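PDB 4LZK: PixA inclusion body protein from Burkholderia cenocepacia, which is of unknown function but belongs to the PixA family, named for proteins found in bacterial inclusion bodies. Local coordinates for residues S106-F111 and A153-L158; L23-T28 and G86-A90. All blocks are in the same frame, centred on the assembly; numbering follows the deposited sequence.

Interaction 1: residues S106-F111 and A153-L158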
loop_
_atom_site.group_PDB
_atom_site.type_symbol
_atom_site.label_atom_id
_atom_site.label_comp_id
_atom_site.label_asym_id
_atom_site.label_seq_id
_atom_site.Cartn_x
_atom_site.Cartn_y
_atom_site.Cartn_z
ATOM N N SER C 106 9.243 -23.280 -4.309
ATOM C CA SER C 106 9.859 -22.903 -5.609
ATOM C C SER C 106 11.137 -22.177 -5.283
ATOM O O SER C 106 11.299 -21.658 -4.228
ATOM C CB SER C 106 9.055 -21.807 -6.399
ATOM O OG SER C 106 7.715 -22.190 -6.689
ATOM N N GLY C 107 12.027 -22.082 -6.254
ATOM C CA GLY C 107 13.165 -21.244 -6.120
ATOM C C GLY C 107 14.383 -21.796 -5.444
ATOM O O GLY C 107 14.537 -22.964 -5.329
ATOM N N ALA C 108 15.267 -20.911 -5.030
ATOM C CA ALA C 108 16.507 -21.306 -4.345
ATOM C C ALA C 108 16.176 -21.733 -2.894
ATOM O O ALA C 108 15.174 -21.268 -2.319
ATOM C CB ALA C 108 17.487 -20.118 -4.326
ATOM N N GLN C 109 17.025 -22.550 -2.278
ATOM C CA GLN C 109 16.835 -22.843 -0.823
ATOM C C GLN C 109 17.464 -21.690 -0.066
ATOM O O GLN C 109 18.531 -21.823 0.482
ATOM C CB GLN C 109 17.450 -24.212 -0.421
ATOM C CG GLN C 109 16.866 -24.815 0.852
ATOM C CD GLN C 109 17.644 -25.979 1.434
ATOM O OE1 GLN C 109 18.878 -25.948 1.446
ATOM N NE2 GLN C 109 16.930 -26.981 2.009
ATOM N N VAL C 110 16.822 -20.528 -0.067
ATOM C CA VAL C 110 17.287 -19.428 0.683
ATOM C C VAL C 110 17.291 -19.739 2.207
ATOM O O VAL C 110 18.200 -19.461 2.875
ATOM C CB VAL C 110 16.328 -18.257 0.462
ATOM C CG1 VAL C 110 16.595 -17.115 1.418
ATOM C CG2 VAL C 110 16.425 -17.804 -1.004
ATOM N N PHE C 111 16.273 -20.371 2.696
ATOM C CA PHE C 111 16.177 -20.651 4.125
ATOM C C PHE C 111 16.584 -22.120 4.336
ATOM O O PHE C 111 16.251 -23.027 3.531
ATOM C CB PHE C 111 14.766 -20.453 4.644
ATOM C CG PHE C 111 14.381 -18.993 4.736
ATOM C CD1 PHE C 111 14.839 -18.212 5.752
ATOM C CD2 PHE C 111 13.638 -18.424 3.738
ATOM C CE1 PHE C 111 14.562 -16.871 5.799
ATOM C CE2 PHE C 111 13.350 -17.090 3.739
ATOM C CZ PHE C 111 13.789 -16.303 4.804
ATOM N N ALA C 153 21.802 -16.602 -0.940
ATOM C CA ALA C 153 21.192 -15.465 -1.607
ATOM C C ALA C 153 20.260 -15.940 -2.682
ATOM O O ALA C 153 20.485 -17.014 -3.260
ATOM C CB ALA C 153 22.256 -14.517 -2.174
ATOM N N GLY C 154 19.186 -15.178 -2.941
ATOM C CA GLY C 154 18.254 -15.507 -3.970
ATOM C C GLY C 154 16.801 -15.394 -3.501
ATOM O O GLY C 154 16.528 -14.800 -2.452
ATOM N N SER C 155 15.929 -15.975 -4.287
ATOM C CA SER C 155 14.499 -15.872 -4.079
ATOM C C SER C 155 13.899 -17.200 -3.828
ATOM O O SER C 155 14.142 -18.136 -4.580
ATOM C CB SER C 155 13.845 -15.132 -5.266
ATOM O OG SER C 155 12.386 -15.242 -5.092
ATOM N N GLU C 156 13.051 -17.306 -2.805
ATOM C CA GLU C 156 12.397 -18.591 -2.461
ATOM C C GLU C 156 10.882 -18.391 -2.235
ATOM O O GLU C 156 10.499 -17.421 -1.634
ATOM C CB GLU C 156 13.009 -19.211 -1.202
ATOM C CG GLU C 156 12.512 -20.635 -0.923
ATOM C CD GLU C 156 13.184 -21.341 0.285
ATOM O OE1 GLU C 156 14.043 -20.732 0.951
ATOM O OE2 GLU C 156 12.834 -22.546 0.496
ATOM N N TYR C 157 10.093 -19.321 -2.707
ATOM C CA TYR C 157 8.719 -19.434 -2.283
ATOM C C TYR C 157 8.609 -20.620 -1.315
ATOM O O TYR C 157 9.069 -21.674 -1.633
ATOM C CB TYR C 157 7.742 -19.567 -3.462
ATOM C CG TYR C 157 7.917 -18.535 -4.586
ATOM C CD1 TYR C 157 8.656 -17.346 -4.403
ATOM C CD2 TYR C 157 7.351 -18.734 -5.843
ATOM C CE1 TYR C 157 8.885 -16.434 -5.467
ATOM C CE2 TYR C 157 7.532 -17.792 -6.893
ATOM C CZ TYR C 157 8.316 -16.669 -6.721
ATOM O OH TYR C 157 8.469 -15.726 -7.765
ATOM N N LEU C 158 7.969 -20.397 -0.164
ATOM C CA LEU C 158 7.722 -21.365 0.886
ATOM C C LEU C 158 6.260 -21.730 1.012
ATOM O O LEU C 158 5.387 -20.845 0.873
ATOM C CB LEU C 158 8.138 -20.705 2.183
ATOM C CG LEU C 158 9.609 -20.326 2.024
ATOM C CD1 LEU C 158 9.909 -18.843 2.157
ATOM C CD2 LEU C 158 10.442 -21.196 2.902
HETATM O O HOH W 1 13.607 -23.473 2.802
#

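Interaction 2: residues L23-T28 and G86-A90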
loop_
_atom_site.group_PDB
_atom_site.type_symbol
_atom_site.label_atom_id
_atom_site.label_comp_id
_atom_site.label_asym_id
_atom_site.label_seq_id
_atom_site.Cartn_x
_atom_site.Cartn_y
_atom_site.Cartn_z
ATOM N N LEU C 23 4.521 -13.279 11.987
ATOM C CA LEU C 23 3.216 -13.761 12.394
ATOM C C LEU C 23 2.299 -13.893 11.199
ATOM O O LEU C 23 1.996 -12.901 10.457
ATOM C CB LEU C 23 2.605 -12.890 13.517
ATOM C CG LEU C 23 1.332 -13.453 14.170
ATOM C CD1 LEU C 23 1.659 -14.721 14.956
ATOM C CD2 LEU C 23 0.703 -12.368 15.027
ATOM N N ALA C 24 1.767 -15.086 11.005
ATOM C CA ALA C 24 0.749 -15.284 10.023
ATOM C C ALA C 24 -0.588 -15.272 10.734
ATOM O O ALA C 24 -0.767 -15.986 11.671
ATOM C CB ALA C 24 0.916 -16.594 9.192
ATOM N N VAL C 25 -1.478 -14.411 10.247
ATOM C CA VAL C 25 -2.817 -14.240 10.804
ATOM C C VAL C 25 -3.853 -14.677 9.781
ATOM O O VAL C 25 -4.000 -14.039 8.758
ATOM C CB VAL C 25 -3.049 -12.796 11.249
ATOM C CG1 VAL C 25 -4.499 -12.585 11.779
ATOM C CG2 VAL C 25 -1.989 -12.410 12.285
ATOM N N ILE C 26 -4.606 -15.719 10.068
ATOM C CA ILE C 26 -5.398 -16.396 9.067
ATOM C C ILE C 26 -6.860 -16.101 9.319
ATOM O O ILE C 26 -7.306 -16.147 10.495
ATOM C CB ILE C 26 -5.158 -17.923 9.157
ATOM C CG1 ILE C 26 -3.701 -18.188 8.783
ATOM C CG2 ILE C 26 -6.133 -18.722 8.259
ATOM C CD1 ILE C 26 -3.018 -19.217 9.547
ATOM N N ASP C 27 -7.578 -15.705 8.274
ATOM C CA ASP C 27 -9.044 -15.436 8.330
ATOM C C ASP C 27 -9.796 -16.806 8.225
ATOM O O ASP C 27 -10.155 -17.289 7.144
ATOM C CB ASP C 27 -9.461 -14.461 7.258
ATOM C CG ASP C 27 -10.962 -13.999 7.359
ATOM O OD1 ASP C 27 -11.749 -14.592 8.097
ATOM O OD2 ASP C 27 -11.312 -13.029 6.667
ATOM N N THR C 28 -9.948 -17.447 9.364
ATOM C CA THR C 28 -10.475 -18.776 9.417
ATOM C C THR C 28 -11.928 -18.801 8.966
ATOM O O THR C 28 -12.363 -19.751 8.366
ATOM C CB THR C 28 -10.262 -19.448 10.802
ATOM O OG1 THR C 28 -10.804 -18.630 11.853
ATOM C CG2 THR C 28 -8.803 -19.728 11.004
ATOM N N GLY C 86 1.645 -18.824 13.750
ATOM C CA GLY C 86 0.385 -18.613 13.065
ATOM C C GLY C 86 -0.754 -18.514 14.068
ATOM O O GLY C 86 -0.746 -19.177 15.103
ATOM N N THR C 87 -1.751 -17.736 13.750
ATOM C CA THR C 87 -2.882 -17.632 14.615
ATOM C C THR C 87 -4.077 -17.126 13.847
ATOM O O THR C 87 -3.949 -16.690 12.703
ATOM C CB THR C 87 -2.570 -16.661 15.773
ATOM O OG1 THR C 87 -3.571 -16.803 16.814
ATOM C CG2 THR C 87 -2.482 -15.154 15.306
ATOM N N SER C 88 -5.260 -17.111 14.464
ATOM C CA SER C 88 -6.412 -16.619 13.726
ATOM C C SER C 88 -6.625 -15.154 14.029
ATOM O O SER C 88 -5.879 -14.537 14.868
ATOM C CB SER C 88 -7.608 -17.514 14.132
ATOM O OG SER C 88 -8.029 -17.055 15.417
ATOM N N LEU C 89 -7.654 -14.594 13.429
ATOM C CA LEU C 89 -8.050 -13.222 13.663
ATOM C C LEU C 89 -8.567 -13.021 15.085
ATOM O O LEU C 89 -8.538 -11.892 15.595
ATOM C CB LEU C 89 -9.081 -12.729 12.640
ATOM C CG LEU C 89 -8.494 -12.330 11.271
ATOM C CD1 LEU C 89 -9.576 -12.309 10.183
ATOM C CD2 LEU C 89 -7.816 -10.932 11.465
ATOM N N ALA C 90 -9.021 -14.096 15.720
ATOM C CA ALA C 90 -9.318 -14.004 17.145
ATOM C C ALA C 90 -8.279 -14.686 17.970
ATOM O O ALA C 90 -8.564 -15.250 19.022
ATOM C CB ALA C 90 -10.712 -14.482 17.468
HETATM O O HOH W 2 -10.192 -15.984 12.209
#

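Interaction 1: residues S106-F111 and A153-L158
The carboxylate of Glu156 reaches from its strand into the loop that follows strand 96-105 and is held there at both oxygens. Phe111 N donates to Glu156 OE1 over 2.9 Å, nearly straight at 164° and close to the line of the C-O bond. The other oxygen, Glu156 OE2, takes a hydrogen bond of 2.6 Å from a water that donates again to Phe111 O, so the acid meets both the N-H and the C=O of Phe111, the latter through solvent. With CG anti to the backbone N (chi1 -172°) and the chain extended beyond it, the side chain runs past Ala108 O, which approaches Glu156 CG to 3.1 Å. OE1 sits at the edge of the Phe111 ring, whose plane is turned 31° from the carboxylate. Farther along, Phe111 CD2 meets Leu158 CD1 at 4.1 Å, the two side chains crossing at about a right angle, and Val110 CG2 presses on Gly154 O. Backbone bonds tie the loop's start: Ser106 and Tyr157 exchange a reciprocal pair, and Ala108 N donates to Ser155 O. On the face shared by Ser106 and Tyr157, Ser106 CB lies 3.6 Å from Tyr157 CD2; their hydroxyls bond to a second subunit, Ser106 OG to Asn77 and Tyr157 OH to Leu76 O. The arrangement is an antiparallel bridge at the corner at Ser106, where the chain leaves strand 96-105, followed by a loop with an inverse gamma turn centred on Gln109 and a backbone N-H, that of Phe111, bound by the buried acid.

Interaction 2: residues L23-T28 and G86-A90
Val25 and Thr87 lie side by side and point the same way from neighbouring strands in a mixed beta-sheet, where strand 19-26 runs parallel to strand 81-88. Their methyls, Val25 CG2 and Thr87 CG2, stand 4.1 Å apart, and Leu23 CD1 approaches the same threonine methyl obliquely. Thr87 OG1 is anti to its own N (chi1 -166°), a rotation that directs CG2 toward this apolar group while the hydroxyl bonds to Asp91 OD1 of the same chain. Two backbone bonds fix the register: Thr87 N donates to Ala24 O and Ile26 N to Thr87 O, each at 2.9 Å. Around them the CA-H groups of Gly86, Val25 and Ser88 also make contacts with carbonyl oxygens across the pair.

Beyond the paired strands, Leu89 turns its two branches to different partners. CD2 packs against Val25 CG1 at 3.7 Å, the side chains crossing at about a right angle, whereas CD1 rests beside Asp27, 3.6 Å from its CG. This contact uses the aliphatic base and carboxyl carbon of the aspartate, whose OD1 caps Tyr30 N, as expected of an N-cap residue at the start of helix 28-34. Leu56 and Asp91 of a third subunit touch Val25 and Thr87 on the face those two share, while on the face carrying Ala24 and Ile26, Phe162 of strand 154-167 touches Ile26. Where the strands end, Leu89 N makes a weak bond to Ile26 O. The same Leu89 N also donates to a water at 3.1 Å, which in turn donates to Thr28 OG1 at 2.7 Å, a hydroxyl also bonded to Asp95.

In the fold
The two contacts illustrate how sheet pairing is adapted to its place in the fold. Interaction 2 is buried, its centre about 8 Å from the centre of the chain, and joins neighbouring parallel strands of one sheet, combining backbone hydrogen bonds with packing of aliphatic side chains. Interaction 1, its centre about 17 Å from the centre of the chain, is partly buried and belongs to the other sheet, where an acidic side chain, a water and backbone bonds hold a loop against an antiparallel strand. Strand 154-167 connects their settings: its beginning forms interaction 1, and its later residues pack against interaction 2. Each contact also meets a different neighbouring subunit, with hydroxyl hydrogen bonds as well as packing in interaction 1 and packing in interaction 2.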